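Local coordinates for protein glutamyl-tRNA(Gln) amidotransferase subunit B, mitochondrial (Saccharomyces cerevisiae, PDB 4N0H) that forms the B subunit of a mitochondrial amidotransferase and carries a GatB/GatE-type catalytic domain with a large mixed beta-sheet, at residues H21-T26 against S165-I170; N28-Q33 against P61-E66; D97-Y102 against V160-S165; Q103-Y108 against Q139-T144. All coordinates share one frame; numbering follows the deposited sequence.

Interaction 1 of 4, residues H21-T26 against S165-I170; sequences HTQLNT and SNVPLI
Thr22 and Ile170 form an antiparallel hydrogen-bonded pair: Thr22 N donates to Ile170 O (3.0 Å), and Ile170 N returns the bond to Thr22 O (2.9 Å) along a straighter path of 161°. Both carbonyls have a second partner. A water donates to Ile170 O at 2.8 Å and makes a weak link to Thr22 OG1, while Thr22 O also takes a CA-H...O contact from Leu169. Two residues further along, Leu24 N reaches Pro168 O (3.0 Å, 167°), and the same oxygen lies near the CA-H of Gln23. Proline at 168 brings no N-H of its own. Thr26 OG1 rests 3.3 Å from Pro168 CG and bonds to Asn28 O. Gln23 and Leu169 run abreast: Gln23 CG, beside the backbone N (chi1 -75°), is 3.4 Å from Leu169 CD2, and the extended chain carries NE2 on to Asp143 OD1. Both methyls of Leu24 close over Ile170 CG1, CD1 at 3.8 Å, and helix 65-78 packs on Ile170 too. Three backbone N-H...O bonds thus join two interior strands, 14-23 and 168-174, and carry the pairing one residue beyond the first, to Leu24, with apolar branches packed beside them.

Interaction 2 of 4, residues N28-Q33 against P61-E66; sequences NKLFSQ and PVLNLE
Asn64 ND2 is gripped from two directions: it donates to Lys29 O (2.9 Å, 161°), which lies in the amide plane of Asn64, and to a water at 2.9 Å. The water also accepts from Asn28 N and donates to Glu66 OE2, so it ties both segments together. With CG anti to the backbone N (chi1 -174°), the Asn64 amide lies against the 28-33 loop, where its CB also touches Lys29 O and Leu30 O. The Gln33 side chain crosses that of Asn64 nearly at right angles, the amide planes 71° apart and NE2 3.6 Å from Asn64 CG; it is steadied by Asn28 ND2, which donates to Gln33 OE1. Two backbone bonds extend the pairing: Asn64 N to Leu30 O (2.8 Å) and Val62 N to Phe31 O (3.1 Å). Apolar groups complete the contact. Phe31 CB sits 3.7 Å from Pro61 CB, and Leu63 CD1 touches both Leu30 CD1 and Phe31 CE1. Leu30 CG lies over one face of the Phe31 ring, toward its rim, and Phe88 meets that ring edge-to-face. The other amide atom, Asn64 OD1, accepts from Glu66 N (2.9 Å) and from Gln122 of the subunit F chain. This is an asparagine N-cap on helix 65-78, and the cap's ND2 also ties the 28-33 loop to the helix start.

Interaction 3 of 4, residues D97-Y102 against V160-S165; sequences DQPQGY and VDLNRS
Pro99, second residue of a type I beta turn from Gln98 to Gly101, packs its ring against Leu162 and Ser165, in the loop that follows strand 157-161. From CB outward, each ring carbon finds a partner. Pro99 CB lies 4.1 Å from Leu162 CD1; CG touches the same methyl and also Ser165 OG; CD comes to 3.7 Å from Ser165 OG and 4.0 Å from Leu162 CD2. Leu162 thus offers both branches to the ring, and the two side chains overlap head to tail. Leu162 CG stands anti to the carbonyl carbon (chi1 -63°), which swings the methyls across to the proline. The opposing loop is braced internally: Asp161 OD2 accepts from Asn163 N (3.0 Å), an Asx turn in which the donor arrives from above the carboxylate plane, and Ser165 N bonds back to Leu162 O. Between the two segments themselves the contact is van der Waals packing. Beyond it, basic side chains of another protein chain pack on Pro99 and on Leu162, and Val160 pairs antiparallel with a strand of the subunit F chain. At the Val160 end, CG1, anti to the backbone N, rests 4.0 Å from Asp97 CA.

Interaction 4 of 4, residues Q103-Y108 against Q139-T144; sequences QLTQHY and QIEQDT
Thr105 and Glu141 project abreast from neighbouring antiparallel strands of the central mixed sheet, whose short segments 103-105 and 139-142 run at 167°. Thr105 OG1 donates to Glu141 OE2 at 2.7 Å, meeting the carboxylate on its anti side, 22° out of plane. Glu141 gets there because its CG sits between the backbone N and the carbonyl carbon (chi1 62°) and the chain then extends past the threonine, with Glu141 CB only 3.5 Å from Thr105 OG1. The other face carries Leu104, Ile140 and Gln142. Here Gln142 crosses Leu104 obliquely, and its amide lies beside the leucine CB while its OE1 accepts from Leu104 N (3.0 Å). Since Gln142 N in turn donates to Leu104 O (3.0 Å), both backbone polar groups of Leu104 are satisfied by a single residue, the first through a side-chain carbonyl in place of a backbone one. Gln142 NE2 continues to Asn166 OD1. At the far end Gln106 does likewise: it lies alongside Ile140, extended beyond CG, and its OE1 accepts from Ile140 N at 3.0 Å. The backbone bond from Gln106 N to Ile140 O is weak, at 3.5 Å, whereas the side-chain bond is nearly straight. Gln106 CG comes within 3.3 Å of Ile140 O.

In the fold
Interactions 1 and 4 belong to one sheet, their centres about 10 Å apart, with strand 130-142 beside strand 168-174; Val167 O takes Asp143 N at 2.8 Å, and His21 CD2 packs 3.0 Å from Glu141 OE1. Interaction 2 packs on both: Leu30 N bonds to Asn166 O (2.8 Å), while Leu30 and Phe31 lie on Gln142. Lys29 NZ reaches Ser165 O (2.7 Å), the residue that interactions 1 and 3 share. Interaction 3, about 14 Å from interaction 4 between centres, joins it through Arg164 NE and Thr144 O (2.9 Å). Along the chain, interactions 2, 3 and 4 are all nested within the loop closed by interaction 1, and interactions 2 and 3 also face subunit F.

Interaction 1 of 4, residues H21-T26 against S165-I170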
loop_
_atom_site.group_PDB
_atom_site.type_symbol
_atom_site.label_atom_id
_atom_site.label_comp_id
_atom_site.label_asym_id
_atom_site.label_seq_id
_atom_site.Cartn_x
_atom_site.Cartn_y
_atom_site.Cartn_z
ATOM N N HIS B 21 -25.383 -11.192 3.339
ATOM C CA HIS B 21 -24.759 -9.883 3.374
ATOM C C HIS B 21 -25.765 -8.868 3.875
ATOM O O HIS B 21 -26.914 -8.843 3.436
ATOM C CB HIS B 21 -24.237 -9.488 1.993
ATOM C CG HIS B 21 -23.070 -10.306 1.539
ATOM N ND1 HIS B 21 -23.198 -11.599 1.083
ATOM C CD2 HIS B 21 -21.749 -10.014 1.477
ATOM C CE1 HIS B 21 -22.008 -12.069 0.756
ATOM N NE2 HIS B 21 -21.112 -11.127 0.987
ATOM N N THR B 22 -25.327 -8.034 4.808
ATOM C CA THR B 22 -26.213 -7.075 5.442
ATOM C C THR B 22 -25.581 -5.686 5.489
ATOM O O THR B 22 -24.501 -5.506 6.046
ATOM C CB THR B 22 -26.575 -7.540 6.866
ATOM O OG1 THR B 22 -27.602 -8.538 6.796
ATOM C CG2 THR B 22 -27.072 -6.386 7.692
ATOM N N GLN B 23 -26.259 -4.711 4.892
ATOM C CA GLN B 23 -25.809 -3.328 4.941
ATOM C C GLN B 23 -26.004 -2.768 6.339
ATOM O O GLN B 23 -27.110 -2.803 6.874
ATOM C CB GLN B 23 -26.580 -2.462 3.939
ATOM C CG GLN B 23 -26.178 -2.653 2.491
ATOM C CD GLN B 23 -26.785 -1.611 1.568
ATOM O OE1 GLN B 23 -27.905 -1.143 1.788
ATOM N NE2 GLN B 23 -26.044 -1.238 0.529
ATOM N N LEU B 24 -24.930 -2.254 6.927
ATOM C CA LEU B 24 -25.012 -1.612 8.234
ATOM C C LEU B 24 -25.556 -0.194 8.103
ATOM O O LEU B 24 -25.249 0.509 7.140
ATOM C CB LEU B 24 -23.640 -1.590 8.913
ATOM C CG LEU B 24 -23.010 -2.953 9.212
ATOM C CD1 LEU B 24 -21.773 -2.789 10.078
ATOM C CD2 LEU B 24 -24.016 -3.887 9.874
ATOM N N ASN B 25 -26.368 0.228 9.064
ATOM C CA ASN B 25 -26.857 1.601 9.058
ATOM C C ASN B 25 -26.056 2.512 9.986
ATOM O O ASN B 25 -26.611 3.221 10.823
ATOM C CB ASN B 25 -28.367 1.679 9.337
ATOM C CG ASN B 25 -28.784 0.883 10.554
ATOM O OD1 ASN B 25 -29.882 0.323 10.595
ATOM N ND2 ASN B 25 -27.914 0.823 11.554
ATOM N N THR B 26 -24.739 2.468 9.836
ATOM C CA THR B 26 -23.875 3.461 10.449
ATOM C C THR B 26 -24.164 4.787 9.761
ATOM O O THR B 26 -24.639 4.811 8.623
ATOM C CB THR B 26 -22.394 3.107 10.248
ATOM O OG1 THR B 26 -22.139 2.934 8.852
ATOM C CG2 THR B 26 -22.052 1.814 10.979
ATOM N N SER B 165 -20.733 2.632 -2.968
ATOM C CA SER B 165 -19.386 2.103 -2.811
ATOM C C SER B 165 -18.864 2.498 -1.439
ATOM O O SER B 165 -19.051 3.636 -1.014
ATOM C CB SER B 165 -18.461 2.636 -3.900
ATOM O OG SER B 165 -17.222 1.948 -3.883
ATOM N N ASN B 166 -18.251 1.539 -0.747
ATOM C CA ASN B 166 -17.642 1.764 0.565
ATOM C C ASN B 166 -18.655 1.812 1.724
ATOM O O ASN B 166 -18.303 2.123 2.860
ATOM C CB ASN B 166 -16.738 3.007 0.532
ATOM C CG ASN B 166 -15.848 3.118 1.743
ATOM O OD1 ASN B 166 -15.385 2.114 2.282
ATOM N ND2 ASN B 166 -15.606 4.343 2.180
ATOM N N VAL B 167 -19.913 1.487 1.433
ATOM C CA VAL B 167 -20.918 1.281 2.478
ATOM C C VAL B 167 -20.544 0.021 3.273
ATOM O O VAL B 167 -20.115 -0.969 2.686
ATOM C CB VAL B 167 -22.332 1.145 1.859
ATOM C CG1 VAL B 167 -23.334 0.512 2.837
ATOM C CG2 VAL B 167 -22.829 2.508 1.360
ATOM N N PRO B 168 -20.685 0.057 4.611
ATOM C CA PRO B 168 -20.273 -1.112 5.398
ATOM C C PRO B 168 -21.249 -2.279 5.279
ATOM O O PRO B 168 -22.463 -2.081 5.308
ATOM C CB PRO B 168 -20.274 -0.598 6.848
ATOM C CG PRO B 168 -20.519 0.877 6.770
ATOM C CD PRO B 168 -21.192 1.143 5.464
ATOM N N LEU B 169 -20.703 -3.483 5.141
ATOM C CA LEU B 169 -21.487 -4.709 5.139
ATOM C C LEU B 169 -20.962 -5.637 6.224
ATOM O O LEU B 169 -19.782 -5.587 6.578
ATOM C CB LEU B 169 -21.360 -5.435 3.794
ATOM C CG LEU B 169 -21.740 -4.701 2.508
ATOM C CD1 LEU B 169 -21.393 -5.541 1.283
ATOM C CD2 LEU B 169 -23.210 -4.393 2.532
ATOM N N ILE B 170 -21.840 -6.479 6.755
ATOM C CA ILE B 170 -21.396 -7.649 7.498
ATOM C C ILE B 170 -21.864 -8.898 6.764
ATOM O O ILE B 170 -23.043 -9.029 6.432
ATOM C CB ILE B 170 -21.914 -7.667 8.943
ATOM C CG1 ILE B 170 -21.221 -6.586 9.769
ATOM C CG2 ILE B 170 -21.668 -9.024 9.574
ATOM C CD1 ILE B 170 -21.530 -6.668 11.255
HETATM O O HOH W 1 -25.192 -10.457 7.506
#

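Interaction 2 of 4, residues N28-Q33 against P61-E66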
loop_
_atom_site.group_PDB
_atom_site.type_symbol
_atom_site.label_atom_id
_atom_site.label_comp_id
_atom_site.label_asym_id
_atom_site.label_seq_id
_atom_site.Cartn_x
_atom_site.Cartn_y
_atom_site.Cartn_z
ATOM N N ASN B 28 -22.008 7.011 8.690
ATOM C CA ASN B 28 -21.078 7.195 7.586
ATOM C C ASN B 28 -20.537 5.865 7.078
ATOM O O ASN B 28 -20.882 4.815 7.613
ATOM C CB ASN B 28 -19.954 8.147 8.000
ATOM C CG ASN B 28 -20.482 9.523 8.372
ATOM O OD1 ASN B 28 -21.469 9.995 7.798
ATOM N ND2 ASN B 28 -19.845 10.165 9.344
ATOM N N LYS B 29 -19.704 5.913 6.042
ATOM C CA LYS B 29 -19.256 4.704 5.361
ATOM C C LYS B 29 -18.141 3.974 6.105
ATOM O O LYS B 29 -17.740 4.385 7.185
ATOM C CB LYS B 29 -18.820 5.023 3.938
ATOM C CG LYS B 29 -19.948 5.518 3.044
ATOM C CD LYS B 29 -19.462 5.574 1.602
ATOM C CE LYS B 29 -20.459 6.252 0.687
ATOM N NZ LYS B 29 -19.959 6.192 -0.717
ATOM N N LEU B 30 -17.649 2.891 5.511
ATOM C CA LEU B 30 -16.723 1.978 6.192
ATOM C C LEU B 30 -15.281 2.504 6.325
ATOM O O LEU B 30 -14.716 2.520 7.422
ATOM C CB LEU B 30 -16.726 0.612 5.497
ATOM C CG LEU B 30 -15.901 -0.484 6.171
ATOM C CD1 LEU B 30 -16.317 -0.629 7.631
ATOM C CD2 LEU B 30 -16.055 -1.816 5.443
ATOM N N PHE B 31 -14.688 2.927 5.216
ATOM C CA PHE B 31 -13.306 3.413 5.245
ATOM C C PHE B 31 -13.187 4.895 4.884
ATOM O O PHE B 31 -12.114 5.382 4.544
ATOM C CB PHE B 31 -12.421 2.551 4.337
ATOM C CG PHE B 31 -12.253 1.147 4.835
ATOM C CD1 PHE B 31 -11.475 0.887 5.954
ATOM C CD2 PHE B 31 -12.899 0.091 4.212
ATOM C CE1 PHE B 31 -11.326 -0.403 6.428
ATOM C CE2 PHE B 31 -12.752 -1.202 4.682
ATOM C CZ PHE B 31 -11.973 -1.450 5.796
ATOM N N SER B 32 -14.311 5.597 4.951
ATOM C CA SER B 32 -14.359 7.033 4.721
ATOM C C SER B 32 -15.522 7.579 5.534
ATOM O O SER B 32 -16.477 6.855 5.814
ATOM C CB SER B 32 -14.580 7.330 3.237
ATOM O OG SER B 32 -14.792 8.715 3.019
ATOM N N GLN B 33 -15.456 8.850 5.914
ATOM C CA GLN B 33 -16.536 9.433 6.707
ATOM C C GLN B 33 -17.635 10.080 5.859
ATOM O O GLN B 33 -18.465 10.835 6.370
ATOM C CB GLN B 33 -15.993 10.407 7.758
ATOM C CG GLN B 33 -15.322 9.710 8.938
ATOM C CD GLN B 33 -16.264 8.738 9.642
ATOM O OE1 GLN B 33 -17.311 9.130 10.160
ATOM N NE2 GLN B 33 -15.899 7.463 9.652
ATOM N N PRO B 61 -7.634 4.614 3.133
ATOM C CA PRO B 61 -8.744 4.145 3.972
ATOM C C PRO B 61 -8.501 4.433 5.452
ATOM O O PRO B 61 -7.367 4.310 5.927
ATOM C CB PRO B 61 -8.744 2.635 3.735
ATOM C CG PRO B 61 -7.309 2.314 3.436
ATOM C CD PRO B 61 -6.785 3.503 2.662
ATOM N N VAL B 62 -9.556 4.835 6.155
ATOM C CA VAL B 62 -9.544 4.948 7.617
ATOM C C VAL B 62 -10.798 4.268 8.172
ATOM O O VAL B 62 -11.923 4.639 7.822
ATOM C CB VAL B 62 -9.512 6.415 8.093
ATOM C CG1 VAL B 62 -9.598 6.482 9.611
ATOM C CG2 VAL B 62 -8.253 7.126 7.589
ATOM N N LEU B 63 -10.609 3.270 9.030
ATOM C CA LEU B 63 -11.730 2.477 9.528
ATOM C C LEU B 63 -12.718 3.269 10.394
ATOM O O LEU B 63 -12.328 3.982 11.325
ATOM C CB LEU B 63 -11.225 1.239 10.281
ATOM C CG LEU B 63 -12.308 0.292 10.810
ATOM C CD1 LEU B 63 -13.204 -0.193 9.684
ATOM C CD2 LEU B 63 -11.666 -0.883 11.545
ATOM N N ASN B 64 -14.000 3.146 10.055
ATOM C CA ASN B 64 -15.082 3.691 10.856
ATOM C C ASN B 64 -15.307 2.765 12.048
ATOM O O ASN B 64 -15.700 1.611 11.876
ATOM C CB ASN B 64 -16.355 3.772 10.012
ATOM C CG ASN B 64 -17.507 4.458 10.735
ATOM O OD1 ASN B 64 -17.545 4.534 11.966
ATOM N ND2 ASN B 64 -18.458 4.956 9.963
ATOM N N LEU B 65 -15.055 3.273 13.249
ATOM C CA LEU B 65 -15.141 2.452 14.455
ATOM C C LEU B 65 -16.569 2.030 14.795
ATOM O O LEU B 65 -16.780 1.062 15.525
ATOM C CB LEU B 65 -14.478 3.162 15.638
ATOM C CG LEU B 65 -12.993 3.483 15.437
ATOM C CD1 LEU B 65 -12.417 4.177 16.664
ATOM C CD2 LEU B 65 -12.192 2.227 15.112
ATOM N N GLU B 66 -17.553 2.745 14.263
ATOM C CA GLU B 66 -18.941 2.364 14.496
ATOM C C GLU B 66 -19.244 0.982 13.910
ATOM O O GLU B 66 -20.087 0.245 14.432
ATOM C CB GLU B 66 -19.909 3.419 13.944
ATOM C CG GLU B 66 -21.344 3.240 14.430
ATOM C CD GLU B 66 -22.254 4.393 14.045
ATOM O OE1 GLU B 66 -23.174 4.707 14.832
ATOM O OE2 GLU B 66 -22.059 4.982 12.957
HETATM O O HOH W 2 -20.680 6.372 11.245
HETATM O O HOH W 3 -13.283 6.752 8.098
#

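Interaction 3 of 4, residues D97-Y102 against V160-S165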
loop_
_atom_site.group_PDB
_atom_site.type_symbol
_atom_site.label_atom_id
_atom_site.label_comp_id
_atom_site.label_asym_id
_atom_site.label_seq_id
_atom_site.Cartn_x
_atom_site.Cartn_y
_atom_site.Cartn_z
ATOM N N ASP B 97 -18.025 -0.770 -11.010
ATOM C CA ASP B 97 -18.515 -0.347 -9.700
ATOM C C ASP B 97 -17.526 -0.628 -8.567
ATOM O O ASP B 97 -17.880 -0.515 -7.396
ATOM C CB ASP B 97 -19.890 -0.956 -9.393
ATOM C CG ASP B 97 -19.895 -2.475 -9.456
ATOM O OD1 ASP B 97 -18.822 -3.100 -9.311
ATOM O OD2 ASP B 97 -20.990 -3.049 -9.643
ATOM N N GLN B 98 -16.296 -0.996 -8.925
ATOM C CA GLN B 98 -15.233 -1.237 -7.945
ATOM C C GLN B 98 -14.020 -0.335 -8.209
ATOM O O GLN B 98 -13.029 -0.762 -8.808
ATOM C CB GLN B 98 -14.810 -2.707 -7.958
ATOM C CG GLN B 98 -13.693 -3.030 -6.979
ATOM C CD GLN B 98 -13.827 -4.399 -6.372
ATOM O OE1 GLN B 98 -13.093 -5.324 -6.728
ATOM N NE2 GLN B 98 -14.769 -4.543 -5.445
ATOM N N PRO B 99 -14.098 0.923 -7.757
ATOM C CA PRO B 99 -13.133 1.966 -8.144
ATOM C C PRO B 99 -11.666 1.700 -7.762
ATOM O O PRO B 99 -10.773 2.148 -8.483
ATOM C CB PRO B 99 -13.669 3.223 -7.443
ATOM C CG PRO B 99 -14.552 2.714 -6.344
ATOM C CD PRO B 99 -15.131 1.426 -6.834
ATOM N N GLN B 100 -11.414 1.006 -6.654
ATOM C CA GLN B 100 -10.037 0.695 -6.268
ATOM C C GLN B 100 -9.417 -0.431 -7.106
ATOM O O GLN B 100 -8.194 -0.528 -7.224
ATOM C CB GLN B 100 -9.944 0.350 -4.775
ATOM C CG GLN B 100 -9.746 1.553 -3.857
ATOM C CD GLN B 100 -11.038 2.284 -3.546
ATOM O OE1 GLN B 100 -12.129 1.798 -3.856
ATOM N NE2 GLN B 100 -10.923 3.460 -2.925
ATOM N N GLY B 101 -10.258 -1.279 -7.691
ATOM C CA GLY B 101 -9.765 -2.439 -8.416
ATOM C C GLY B 101 -9.639 -3.608 -7.461
ATOM O O GLY B 101 -9.121 -4.674 -7.802
ATOM N N TYR B 102 -10.109 -3.391 -6.238
ATOM C CA TYR B 102 -10.212 -4.454 -5.254
ATOM C C TYR B 102 -11.245 -4.089 -4.196
ATOM O O TYR B 102 -11.603 -2.919 -4.038
ATOM C CB TYR B 102 -8.855 -4.759 -4.603
ATOM C CG TYR B 102 -8.181 -3.587 -3.911
ATOM C CD1 TYR B 102 -8.537 -3.212 -2.619
ATOM C CD2 TYR B 102 -7.165 -2.877 -4.541
ATOM C CE1 TYR B 102 -7.913 -2.144 -1.975
ATOM C CE2 TYR B 102 -6.530 -1.810 -3.910
ATOM C CZ TYR B 102 -6.904 -1.454 -2.629
ATOM O OH TYR B 102 -6.279 -0.399 -2.009
ATOM N N VAL B 160 -22.625 4.126 -13.783
ATOM C CA VAL B 160 -22.100 3.753 -12.479
ATOM C C VAL B 160 -22.291 4.856 -11.447
ATOM O O VAL B 160 -21.875 5.996 -11.654
ATOM C CB VAL B 160 -20.598 3.381 -12.563
ATOM C CG1 VAL B 160 -20.048 3.070 -11.177
ATOM C CG2 VAL B 160 -20.399 2.202 -13.507
ATOM N N ASP B 161 -22.921 4.496 -10.335
ATOM C CA ASP B 161 -23.116 5.397 -9.208
ATOM C C ASP B 161 -22.344 4.842 -8.014
ATOM O O ASP B 161 -22.595 3.722 -7.572
ATOM C CB ASP B 161 -24.609 5.498 -8.886
ATOM C CG ASP B 161 -24.907 6.410 -7.700
ATOM O OD1 ASP B 161 -26.087 6.461 -7.292
ATOM O OD2 ASP B 161 -23.987 7.074 -7.176
ATOM N N LEU B 162 -21.403 5.628 -7.498
ATOM C CA LEU B 162 -20.539 5.165 -6.414
ATOM C C LEU B 162 -21.020 5.600 -5.024
ATOM O O LEU B 162 -20.278 5.486 -4.048
ATOM C CB LEU B 162 -19.084 5.599 -6.657
ATOM C CG LEU B 162 -18.434 5.006 -7.917
ATOM C CD1 LEU B 162 -17.010 5.538 -8.137
ATOM C CD2 LEU B 162 -18.441 3.476 -7.869
ATOM N N ASN B 163 -22.259 6.089 -4.933
ATOM C CA ASN B 163 -22.839 6.436 -3.636
ATOM C C ASN B 163 -22.798 5.239 -2.684
ATOM O O ASN B 163 -22.567 5.394 -1.488
ATOM C CB ASN B 163 -24.296 6.923 -3.769
ATOM C CG ASN B 163 -24.405 8.398 -4.153
ATOM O OD1 ASN B 163 -23.443 9.159 -4.065
ATOM N ND2 ASN B 163 -25.595 8.805 -4.568
ATOM N N ARG B 164 -23.025 4.044 -3.224
ATOM C CA ARG B 164 -23.095 2.843 -2.397
ATOM C C ARG B 164 -21.720 2.201 -2.191
ATOM O O ARG B 164 -21.556 1.329 -1.343
ATOM C CB ARG B 164 -24.069 1.829 -3.003
ATOM C CG ARG B 164 -24.459 0.700 -2.060
ATOM C CD ARG B 164 -25.251 -0.381 -2.780
ATOM N NE ARG B 164 -24.405 -1.187 -3.659
ATOM C CZ ARG B 164 -24.870 -2.107 -4.498
ATOM N NH1 ARG B 164 -24.033 -2.800 -5.259
ATOM N NH2 ARG B 164 -26.177 -2.334 -4.576
ATOM N N SER B 165 -20.733 2.632 -2.968
ATOM C CA SER B 165 -19.386 2.103 -2.811
ATOM C C SER B 165 -18.864 2.498 -1.439
ATOM O O SER B 165 -19.051 3.636 -1.014
ATOM C CB SER B 165 -18.461 2.636 -3.900
ATOM O OG SER B 165 -17.222 1.948 -3.883
#

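Interaction 4 of 4, residues Q103-Y108 against Q139-T144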
loop_
_atom_site.group_PDB
_atom_site.type_symbol
_atom_site.label_atom_id
_atom_site.label_comp_id
_atom_site.label_asym_id
_atom_site.label_seq_id
_atom_site.Cartn_x
_atom_site.Cartn_y
_atom_site.Cartn_z
ATOM N N GLN B 103 -11.733 -5.105 -3.495
ATOM C CA GLN B 103 -12.654 -4.916 -2.385
ATOM C C GLN B 103 -11.923 -5.236 -1.089
ATOM O O GLN B 103 -11.173 -6.208 -1.026
ATOM C CB GLN B 103 -13.855 -5.851 -2.541
ATOM C CG GLN B 103 -14.813 -5.835 -1.357
ATOM C CD GLN B 103 -15.748 -7.037 -1.338
ATOM O OE1 GLN B 103 -16.914 -6.922 -0.964
ATOM N NE2 GLN B 103 -15.236 -8.195 -1.734
ATOM N N LEU B 104 -12.123 -4.412 -0.065
ATOM C CA LEU B 104 -11.612 -4.718 1.266
ATOM C C LEU B 104 -12.596 -5.609 2.013
ATOM O O LEU B 104 -13.786 -5.304 2.104
ATOM C CB LEU B 104 -11.338 -3.439 2.054
ATOM C CG LEU B 104 -10.086 -2.688 1.609
ATOM C CD1 LEU B 104 -10.038 -1.289 2.220
ATOM C CD2 LEU B 104 -8.841 -3.491 1.989
ATOM N N THR B 105 -12.086 -6.720 2.530
ATOM C CA THR B 105 -12.906 -7.740 3.172
ATOM C C THR B 105 -12.028 -8.538 4.123
ATOM O O THR B 105 -10.813 -8.533 3.994
ATOM C CB THR B 105 -13.543 -8.696 2.133
ATOM O OG1 THR B 105 -14.361 -9.664 2.805
ATOM C CG2 THR B 105 -12.473 -9.414 1.326
ATOM N N GLN B 106 -12.640 -9.220 5.081
ATOM C CA GLN B 106 -11.872 -9.983 6.056
ATOM C C GLN B 106 -11.785 -11.455 5.678
ATOM O O GLN B 106 -12.467 -12.296 6.262
ATOM C CB GLN B 106 -12.483 -9.830 7.442
ATOM C CG GLN B 106 -12.654 -8.391 7.867
ATOM C CD GLN B 106 -12.999 -8.273 9.333
ATOM O OE1 GLN B 106 -14.074 -8.690 9.762
ATOM N NE2 GLN B 106 -12.074 -7.722 10.118
ATOM N N HIS B 107 -10.932 -11.758 4.706
ATOM C CA HIS B 107 -10.804 -13.111 4.179
ATOM C C HIS B 107 -10.055 -14.059 5.118
ATOM O O HIS B 107 -10.603 -15.073 5.553
ATOM C CB HIS B 107 -10.127 -13.078 2.805
ATOM C CG HIS B 107 -9.930 -14.430 2.194
ATOM N ND1 HIS B 107 -8.693 -15.032 2.100
ATOM C CD2 HIS B 107 -10.812 -15.299 1.645
ATOM C CE1 HIS B 107 -8.823 -16.213 1.523
ATOM N NE2 HIS B 107 -10.098 -16.398 1.236
ATOM N N TYR B 108 -8.805 -13.730 5.428
ATOM C CA TYR B 108 -7.952 -14.610 6.230
ATOM C C TYR B 108 -8.291 -14.600 7.719
ATOM O O TYR B 108 -8.160 -15.620 8.392
ATOM C CB TYR B 108 -6.471 -14.246 6.058
ATOM C CG TYR B 108 -5.944 -14.416 4.653
ATOM C CD1 TYR B 108 -5.833 -15.677 4.080
ATOM C CD2 TYR B 108 -5.543 -13.316 3.903
ATOM C CE1 TYR B 108 -5.351 -15.837 2.794
ATOM C CE2 TYR B 108 -5.054 -13.465 2.622
ATOM C CZ TYR B 108 -4.962 -14.727 2.071
ATOM O OH TYR B 108 -4.476 -14.884 0.792
ATOM N N GLN B 139 -17.956 -11.490 9.006
ATOM C CA GLN B 139 -16.939 -10.652 8.358
ATOM C C GLN B 139 -17.439 -9.240 8.055
ATOM O O GLN B 139 -18.585 -9.054 7.659
ATOM C CB GLN B 139 -16.468 -11.290 7.044
ATOM C CG GLN B 139 -15.763 -12.627 7.189
ATOM C CD GLN B 139 -15.298 -13.189 5.853
ATOM O OE1 GLN B 139 -15.691 -12.705 4.789
ATOM N NE2 GLN B 139 -14.447 -14.210 5.904
ATOM N N ILE B 140 -16.566 -8.250 8.224
ATOM C CA ILE B 140 -16.876 -6.885 7.810
ATOM C C ILE B 140 -16.260 -6.654 6.437
ATOM O O ILE B 140 -15.104 -7.013 6.207
ATOM C CB ILE B 140 -16.300 -5.851 8.796
ATOM C CG1 ILE B 140 -16.856 -6.080 10.203
ATOM C CG2 ILE B 140 -16.594 -4.429 8.321
ATOM C CD1 ILE B 140 -16.058 -5.382 11.292
ATOM N N GLU B 141 -17.023 -6.066 5.520
ATOM C CA GLU B 141 -16.486 -5.781 4.190
ATOM C C GLU B 141 -17.154 -4.599 3.489
ATOM O O GLU B 141 -18.236 -4.158 3.881
ATOM C CB GLU B 141 -16.555 -7.027 3.304
ATOM C CG GLU B 141 -17.953 -7.540 3.055
ATOM C CD GLU B 141 -17.953 -8.831 2.261
ATOM O OE1 GLU B 141 -18.903 -9.052 1.481
ATOM O OE2 GLU B 141 -16.998 -9.622 2.419
ATOM N N GLN B 142 -16.495 -4.102 2.445
ATOM C CA GLN B 142 -16.983 -2.973 1.663
ATOM C C GLN B 142 -18.067 -3.384 0.689
ATOM O O GLN B 142 -17.959 -4.422 0.041
ATOM C CB GLN B 142 -15.848 -2.374 0.828
ATOM C CG GLN B 142 -14.905 -1.464 1.555
ATOM C CD GLN B 142 -13.840 -0.907 0.621
ATOM O OE1 GLN B 142 -13.290 -1.631 -0.214
ATOM N NE2 GLN B 142 -13.565 0.387 0.740
ATOM N N ASP B 143 -19.091 -2.547 0.554
ATOM C CA ASP B 143 -20.039 -2.704 -0.542
ATOM C C ASP B 143 -19.440 -2.055 -1.789
ATOM O O ASP B 143 -18.536 -1.215 -1.694
ATOM C CB ASP B 143 -21.387 -2.057 -0.202
ATOM C CG ASP B 143 -22.556 -2.702 -0.942
ATOM O OD1 ASP B 143 -23.719 -2.400 -0.598
ATOM O OD2 ASP B 143 -22.319 -3.520 -1.858
ATOM N N THR B 144 -19.939 -2.450 -2.955
ATOM C CA THR B 144 -19.492 -1.872 -4.214
ATOM C C THR B 144 -20.503 -0.841 -4.690
ATOM O O THR B 144 -21.564 -0.679 -4.084
ATOM C CB THR B 144 -19.357 -2.952 -5.301
ATOM O OG1 THR B 144 -20.632 -3.563 -5.519
ATOM C CG2 THR B 144 -18.358 -4.018 -4.877
#